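PDB 2HI0: putative phosphoglycolate phosphatase, which probably acts as a phosphoglycolate phosphatase, a hydrolase of the haloacid dehalogenase superfamily that removes phosphate from phosphoglycolate. Local coordinates for residues 6-11 with 128-133; 152-157 with 175-180. All coordinates share one frame; numbering follows the deposited sequence.

Interaction 1: residues 6-11 with 128-133; sequences AAIFDM and KLAVVS. With NA (sodium ion), chain C.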
ATOM      1  N   ALA A   6      12.532  13.681  -5.410  1.00  7.77           N
ATOM      2  CA  ALA A   6      12.286  12.323  -4.899  1.00  9.57           C
ATOM      3  C   ALA A   6      10.836  11.938  -5.121  1.00 10.15           C
ATOM      4  O   ALA A   6       9.954  12.745  -4.905  1.00  7.93           O
ATOM      5  CB  ALA A   6      12.659  12.192  -3.415  1.00 11.27           C
ATOM      6  N   ALA A   7      10.607  10.690  -5.547  1.00  9.48           N
ATOM      7  CA  ALA A   7       9.240  10.135  -5.730  1.00  9.78           C
ATOM      8  C   ALA A   7       9.194   8.898  -4.862  1.00  9.55           C
ATOM      9  O   ALA A   7      10.010   7.997  -5.013  1.00 10.45           O
ATOM     10  CB  ALA A   7       8.941   9.771  -7.226  1.00 10.90           C
ATOM     11  N   ILE A   8       8.259   8.921  -3.919  1.00  7.01           N
ATOM     12  CA  ILE A   8       8.091   7.897  -2.891  1.00  9.77           C
ATOM     13  C   ILE A   8       6.768   7.204  -3.197  1.00 10.98           C
ATOM     14  O   ILE A   8       5.706   7.854  -3.189  1.00 10.21           O
ATOM     15  CB  ILE A   8       8.069   8.519  -1.495  1.00 11.82           C
ATOM     16  CG1 ILE A   8       9.302   9.368  -1.253  1.00  8.96           C
ATOM     17  CG2 ILE A   8       7.992   7.413  -0.433  1.00 10.39           C
ATOM     18  CD1 ILE A   8       9.169  10.183   0.091  1.00 14.73           C
ATOM     19  N   PHE A   9       6.839   5.899  -3.488  1.00 10.17           N
ATOM     20  CA  PHE A   9       5.699   5.117  -3.948  1.00 10.21           C
ATOM     21  C   PHE A   9       5.219   4.143  -2.863  1.00 10.84           C
ATOM     22  O   PHE A   9       6.013   3.473  -2.179  1.00 10.80           O
ATOM     23  CB  PHE A   9       6.067   4.237  -5.139  1.00  9.74           C
ATOM     24  CG  PHE A   9       6.499   5.000  -6.359  1.00  9.84           C
ATOM     25  CD1 PHE A   9       7.779   5.500  -6.467  1.00 11.68           C
ATOM     26  CD2 PHE A   9       5.597   5.273  -7.358  1.00  8.50           C
ATOM     27  CE1 PHE A   9       8.162   6.198  -7.587  1.00  8.75           C
ATOM     28  CE2 PHE A   9       6.009   5.967  -8.496  1.00 12.10           C
ATOM     29  CZ  PHE A   9       7.273   6.431  -8.581  1.00 11.29           C
ATOM     30  N   ASP A  10       3.912   4.041  -2.753  1.00 10.47           N
ATOM     31  CA  ASP A  10       3.295   2.841  -2.128  1.00 10.61           C
ATOM     32  C   ASP A  10       3.512   1.633  -3.078  1.00 10.93           C
ATOM     33  O   ASP A  10       3.887   1.796  -4.249  1.00 11.66           O
ATOM     34  CB  ASP A  10       1.808   3.067  -1.915  1.00 14.42           C
ATOM     35  CG  ASP A  10       1.167   1.989  -1.057  1.00 17.59           C
ATOM     36  OD1 ASP A  10       1.816   1.396  -0.165  1.00 17.44           O
ATOM     37  OD2 ASP A  10      -0.011   1.717  -1.321  1.00 29.49           O
HETATM   38  N   MSE A  11       3.368   0.415  -2.570  1.00  9.72           N
HETATM   39  CA  MSE A  11       3.593  -0.798  -3.351  1.00 11.74           C
HETATM   40  C   MSE A  11       2.267  -1.359  -3.897  1.00 11.85           C
HETATM   41  O   MSE A  11       2.068  -1.360  -5.132  1.00 10.32           O
HETATM   42  CB  MSE A  11       4.341  -1.848  -2.525  1.00 12.36           C
HETATM   43  CG  MSE A  11       4.468  -3.159  -3.212  1.00 11.02           C
HETATM   44 SE   MSE A  11       5.817  -4.253  -2.407  0.75 12.11          SE
HETATM   45  CE  MSE A  11       7.462  -3.624  -3.212  1.00 17.36           C
ATOM     46  N   LYS A 128      15.193  10.679  -7.411  1.00  9.81           N
ATOM     47  CA  LYS A 128      15.424   9.597  -6.464  1.00 10.90           C
ATOM     48  C   LYS A 128      14.120   8.846  -6.234  1.00 10.00           C
ATOM     49  O   LYS A 128      13.069   9.472  -6.145  1.00 13.03           O
ATOM     50  CB  LYS A 128      15.935  10.180  -5.145  1.00  9.31           C
ATOM     51  CG  LYS A 128      17.276  10.839  -5.220  1.00 10.59           C
ATOM     52  CD  LYS A 128      17.844  11.133  -3.858  1.00 22.11           C
ATOM     53  CE  LYS A 128      19.260  11.665  -3.942  1.00 25.72           C
ATOM     54  NZ  LYS A 128      20.022  11.158  -2.758  1.00 34.72           N
ATOM     55  N   LEU A 129      14.180   7.510  -6.118  1.00  8.37           N
ATOM     56  CA  LEU A 129      12.993   6.683  -6.044  1.00  8.18           C
ATOM     57  C   LEU A 129      13.017   5.846  -4.773  1.00 10.43           C
ATOM     58  O   LEU A 129      14.014   5.316  -4.376  1.00 10.56           O
ATOM     59  CB  LEU A 129      12.856   5.761  -7.243  1.00 10.53           C
ATOM     60  CG  LEU A 129      12.967   6.341  -8.664  1.00  8.76           C
ATOM     61  CD1 LEU A 129      12.940   5.150  -9.689  1.00 13.74           C
ATOM     62  CD2 LEU A 129      11.847   7.393  -8.943  1.00 10.45           C
ATOM     63  N   ALA A 130      11.869   5.752  -4.125  1.00  9.20           N
ATOM     64  CA  ALA A 130      11.692   4.975  -2.870  1.00 10.40           C
ATOM     65  C   ALA A 130      10.337   4.296  -2.833  1.00  8.82           C
ATOM     66  O   ALA A 130       9.411   4.680  -3.550  1.00  8.26           O
ATOM     67  CB  ALA A 130      11.880   5.882  -1.640  1.00  8.14           C
ATOM     68  N   VAL A 131      10.262   3.249  -2.016  1.00  9.73           N
ATOM     69  CA  VAL A 131       9.028   2.532  -1.683  1.00  9.67           C
ATOM     70  C   VAL A 131       8.844   2.602  -0.171  1.00 11.63           C
ATOM     71  O   VAL A 131       9.765   2.321   0.579  1.00 10.07           O
ATOM     72  CB  VAL A 131       9.075   1.058  -2.083  1.00 10.65           C
ATOM     73  CG1 VAL A 131       7.742   0.309  -1.624  1.00 13.78           C
ATOM     74  CG2 VAL A 131       9.342   0.906  -3.541  1.00 14.44           C
ATOM     75  N   VAL A 132       7.675   3.045   0.238  1.00  8.56           N
ATOM     76  CA  VAL A 132       7.268   3.045   1.648  1.00  8.73           C
ATOM     77  C   VAL A 132       5.845   2.493   1.665  1.00  9.22           C
ATOM     78  O   VAL A 132       4.909   3.089   1.117  1.00  8.72           O
ATOM     79  CB  VAL A 132       7.384   4.434   2.296  1.00 12.34           C
ATOM     80  CG1 VAL A 132       6.843   4.394   3.746  1.00 10.66           C
ATOM     81  CG2 VAL A 132       8.827   4.917   2.251  1.00 13.44           C
ATOM     82  N   SER A 133       5.679   1.337   2.284  1.00  9.31           N
ATOM     83  CA  SER A 133       4.458   0.506   2.152  1.00  9.60           C
ATOM     84  C   SER A 133       4.042  -0.068   3.526  1.00  9.49           C
ATOM     85  O   SER A 133       4.889  -0.397   4.362  1.00 10.90           O
ATOM     86  CB  SER A 133       4.789  -0.631   1.190  1.00 10.48           C
ATOM     87  OG  SER A 133       3.794  -1.629   1.128  1.00 12.38           O
TER
HETATM   88 NA    NA C 240      -1.793   0.665  -1.650  1.00 35.31          NA
HETATM   89  O   HOH W   1       1.670  -1.222  -0.226  1.00 16.36           O
HETATM   90  O   HOH W   2      -2.687   2.405   0.200  1.00 22.48           O

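Interaction 2: residues 152-157 with 175-180; sequences FDFALG and VKVLGV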
ATOM      1  N   PHE A 152      15.542   1.344  -6.653  1.00 15.53           N
ATOM      2  CA  PHE A 152      15.162   2.180  -5.528  1.00 13.79           C
ATOM      3  C   PHE A 152      16.317   2.529  -4.629  1.00 15.12           C
ATOM      4  O   PHE A 152      17.188   1.695  -4.324  1.00 15.89           O
ATOM      5  CB  PHE A 152      14.029   1.490  -4.710  1.00 11.46           C
ATOM      6  CG  PHE A 152      12.749   1.369  -5.462  1.00 11.62           C
ATOM      7  CD1 PHE A 152      11.994   2.503  -5.757  1.00 13.34           C
ATOM      8  CD2 PHE A 152      12.294   0.135  -5.912  1.00 18.55           C
ATOM      9  CE1 PHE A 152      10.788   2.411  -6.485  1.00 16.61           C
ATOM     10  CE2 PHE A 152      11.097   0.049  -6.662  1.00 14.77           C
ATOM     11  CZ  PHE A 152      10.352   1.175  -6.936  1.00 21.80           C
ATOM     12  N   ASP A 153      16.336   3.772  -4.199  1.00 14.19           N
ATOM     13  CA  ASP A 153      17.331   4.229  -3.271  1.00 15.26           C
ATOM     14  C   ASP A 153      16.996   3.830  -1.840  1.00 14.34           C
ATOM     15  O   ASP A 153      17.857   3.886  -0.976  1.00 15.84           O
ATOM     16  CB  ASP A 153      17.437   5.745  -3.378  1.00 16.30           C
ATOM     17  CG  ASP A 153      17.849   6.185  -4.782  1.00 28.10           C
ATOM     18  OD1 ASP A 153      18.826   5.635  -5.291  1.00 25.64           O
ATOM     19  OD2 ASP A 153      17.165   7.026  -5.417  1.00 43.49           O
ATOM     20  N   PHE A 154      15.725   3.461  -1.609  1.00 12.05           N
ATOM     21  CA  PHE A 154      15.215   3.160  -0.294  1.00 12.54           C
ATOM     22  C   PHE A 154      13.936   2.352  -0.440  1.00 12.76           C
ATOM     23  O   PHE A 154      13.104   2.669  -1.273  1.00 11.06           O
ATOM     24  CB  PHE A 154      14.921   4.459   0.470  1.00 12.30           C
ATOM     25  CG  PHE A 154      14.381   4.248   1.880  1.00 11.40           C
ATOM     26  CD1 PHE A 154      15.254   4.094   2.949  1.00 15.70           C
ATOM     27  CD2 PHE A 154      13.019   4.216   2.127  1.00 13.46           C
ATOM     28  CE1 PHE A 154      14.761   3.909   4.228  1.00 15.24           C
ATOM     29  CE2 PHE A 154      12.545   4.037   3.399  1.00 14.02           C
ATOM     30  CZ  PHE A 154      13.415   3.876   4.440  1.00 13.11           C
ATOM     31  N   ALA A 155      13.774   1.333   0.391  1.00 11.39           N
ATOM     32  CA  ALA A 155      12.552   0.541   0.390  1.00 10.48           C
ATOM     33  C   ALA A 155      12.302   0.088   1.813  1.00 11.51           C
ATOM     34  O   ALA A 155      13.224  -0.378   2.495  1.00 12.46           O
ATOM     35  CB  ALA A 155      12.629  -0.665  -0.570  1.00 10.92           C
ATOM     36  N   LEU A 156      11.084   0.313   2.289  1.00 10.44           N
ATOM     37  CA  LEU A 156      10.702  -0.074   3.644  1.00  8.38           C
ATOM     38  C   LEU A 156       9.231  -0.487   3.691  1.00 10.17           C
ATOM     39  O   LEU A 156       8.360   0.227   3.189  1.00 10.50           O
ATOM     40  CB  LEU A 156      10.902   1.105   4.587  1.00  9.66           C
ATOM     41  CG  LEU A 156      10.573   0.853   6.069  1.00 12.33           C
ATOM     42  CD1 LEU A 156      11.498  -0.227   6.665  1.00 11.94           C
ATOM     43  CD2 LEU A 156      10.669   2.214   6.820  1.00 14.65           C
ATOM     44  N   GLY A 157       8.957  -1.630   4.337  1.00  8.48           N
ATOM     45  CA  GLY A 157       7.629  -2.015   4.723  1.00 10.34           C
ATOM     46  C   GLY A 157       7.403  -1.973   6.235  1.00 11.69           C
ATOM     47  O   GLY A 157       8.280  -1.615   6.983  1.00 12.11           O
ATOM     48  N   VAL A 175      12.914  10.019   3.957  1.00 11.01           N
ATOM     49  CA  VAL A 175      13.359  11.403   3.803  1.00 13.77           C
ATOM     50  C   VAL A 175      14.783  11.597   4.325  1.00 13.95           C
ATOM     51  O   VAL A 175      15.604  12.232   3.653  1.00 14.48           O
ATOM     52  CB  VAL A 175      12.310  12.376   4.461  1.00 15.17           C
ATOM     53  CG1 VAL A 175      12.912  13.730   4.817  1.00 16.08           C
ATOM     54  CG2 VAL A 175      11.092  12.479   3.519  1.00 18.25           C
ATOM     55  N   LYS A 176      15.064  11.043   5.500  1.00 11.87           N
ATOM     56  CA  LYS A 176      16.382  11.057   6.118  1.00 13.77           C
ATOM     57  C   LYS A 176      17.416  10.426   5.187  1.00 12.80           C
ATOM     58  O   LYS A 176      18.439  11.052   4.894  1.00 12.29           O
ATOM     59  CB  LYS A 176      16.263  10.399   7.482  1.00 16.02           C
ATOM     60  CG  LYS A 176      17.449  10.144   8.297  1.00 23.61           C
ATOM     61  CD  LYS A 176      16.891   9.735   9.718  1.00 25.59           C
ATOM     62  CE  LYS A 176      17.407   8.396  10.224  1.00 34.31           C
ATOM     63  NZ  LYS A 176      16.570   7.809  11.335  1.00 27.35           N
ATOM     64  N   VAL A 177      17.110   9.246   4.644  1.00 10.93           N
ATOM     65  CA  VAL A 177      18.086   8.566   3.809  1.00  8.14           C
ATOM     66  C   VAL A 177      18.298   9.319   2.453  1.00  8.64           C
ATOM     67  O   VAL A 177      19.420   9.459   1.972  1.00 11.68           O
ATOM     68  CB  VAL A 177      17.660   7.111   3.548  1.00 12.37           C
ATOM     69  CG1 VAL A 177      18.552   6.409   2.441  1.00 10.85           C
ATOM     70  CG2 VAL A 177      17.708   6.346   4.869  1.00 10.30           C
ATOM     71  N   LEU A 178      17.209   9.749   1.833  1.00  8.97           N
ATOM     72  CA  LEU A 178      17.287  10.386   0.516  1.00  8.29           C
ATOM     73  C   LEU A 178      17.949  11.748   0.634  1.00 10.03           C
ATOM     74  O   LEU A 178      18.589  12.196  -0.303  1.00 11.79           O
ATOM     75  CB  LEU A 178      15.921  10.577  -0.166  1.00  9.15           C
ATOM     76  CG  LEU A 178      15.218   9.275  -0.538  1.00 10.73           C
ATOM     77  CD1 LEU A 178      13.957   9.516  -1.401  1.00 14.25           C
ATOM     78  CD2 LEU A 178      16.107   8.281  -1.228  1.00 12.54           C
ATOM     79  N   GLY A 179      17.766  12.441   1.750  1.00  8.46           N
ATOM     80  CA  GLY A 179      18.371  13.760   1.916  1.00 11.01           C
ATOM     81  C   GLY A 179      17.716  14.896   1.121  1.00 13.22           C
ATOM     82  O   GLY A 179      18.323  15.951   0.927  1.00 13.61           O
ATOM     83  N   VAL A 180      16.465  14.686   0.697  1.00 12.30           N
ATOM     84  CA  VAL A 180      15.717  15.656  -0.111  1.00 14.56           C
ATOM     85  C   VAL A 180      14.727  16.399   0.779  1.00 10.84           C
ATOM     86  O   VAL A 180      14.058  15.782   1.622  1.00 13.58           O
ATOM     87  CB  VAL A 180      14.974  14.926  -1.294  1.00 14.41           C
ATOM     88  CG1 VAL A 180      14.183  15.898  -2.100  1.00 14.87           C
ATOM     89  CG2 VAL A 180      15.980  14.226  -2.146  1.00 18.78           C
TER

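Interaction 1: residues 6-11 with 128-133
Ala7, Phe9, Ala130 and Val132 link two neighbouring parallel strands, 6-9 and 128-133, in the Rossmann-like parallel sheet of the HAD fold. Four backbone hydrogen bonds alternate along the pair. Ala7 N and Phe9 N donate to Lys128 O and Ala130 O. Ala130 N and Val132 N return bonds to Ala7 O and Phe9 O. The first is nearly straight, with Ala7 N 2.8 Å from Lys128 O and 164° at the hydrogen.

Phe9 shares one face of the sheet with Ala7, Leu129 and Val131. Its chi1 of -62° turns CG to the side of the backbone N, the same N that donates to Ala130 O. Phe9 CB lies 3.7 Å from Ala130 O. Phe9 CD1 comes closer, 3.4 Å from Ala130 O, which sits at the ring edge and in its plane. Further out, Phe9 CE1 meets Leu129 CD2 at 4.1 Å. Met119 of helix 115-124 packs on both side chains.

The other face carries Ala6, Ile8 and Ala130. Ile8 and Val132 lie side by side and point the same way. Ile8 CG2 meets Val132 CG2 at 3.8 Å. Helix 169-178 touches Val132 here through Met170 and Thr171.

Past the end of strand 6-9, Asp10 binds the sodium ion, together with Asp12 and Asp190. Its position in a DxDxT sequence is consistent with the HAD nucleophile. Its two carboxylate oxygens have different partners. OD2 is on the sodium, and OD1 makes a salt bridge with Lys165. Ser133 OG, which is bonded to Lys135 N, reaches OD1 through a water. That water donates to Asp10 OD1 at 2.6 Å, while Asp10 OD2 lies 2.1 Å from the sodium.

Interaction 2: residues 152-157 with 175-180
Asp153 and Phe154 meet Val177 and Leu178 where strand 154-158 passes the C-terminal end of helix 169-178. Strand and helix belong to a beta-alpha-beta crossover of the Rossmann-like HAD fold. The helix leads from this outer strand to strand 185-189 on the far side of strands 128-133 and 6-9. The contact is small, with 176 Å² buried in total, and rests on apolar carbons.

Its tighter part is built around Leu178, the one buried residue of the four. The CD2 methyl of Leu178 presses on Asp153 CB at 3.6 Å. Leu178 CD2 also stands 4.3 Å from Phe154 CB, by the base of both side chains. The Asp153 carboxylate is engaged elsewhere. Its OD2 accepts a hydrogen bond from Leu129 N on the adjacent strand.

Val177 makes the looser part, on the solvent side. The side chains of Phe154 and Val177 cross at about a right angle. The first bond of the Phe154 side chain points toward the helix. With CG anti to the backbone N (chi1 -180°), the ring is placed beside Val177. Phe154 CD1 and CE1 meet Val177 CG2 obliquely, with Phe154 CD1 3.8 Å from Val177 CG2. Glu173 and Cys174, about one turn earlier in the helix, also touch this ring.

Beyond Leu178 the chain leaves the helix at Gly179, where phi turns positive (74°). Gly179 N still donates to Val175 O at 2.9 Å, and Leu178 O accepts a hydrogen bond from Lys128 NZ.

Overall arrangement
The two interactions are centred about 8 Å apart on the same side of the chain's centre. They follow each other along the chain: interaction 1 closes at 133 before interaction 2 opens at 152. Both reach the six-stranded parallel sheet, in which strand 128-133 lies between 6-9 and 154-158. Probable backbone hydrogen bonds join them directly, from Asp153 N to Leu129 O and from Leu156 N to Val131 O. In interaction 1 the strand pair brings Asp10 to the sodium site. Interaction 2 packs a helix against the edge strand of the same sheet. Helix 169-178 touches all three strands and so spans both contacts.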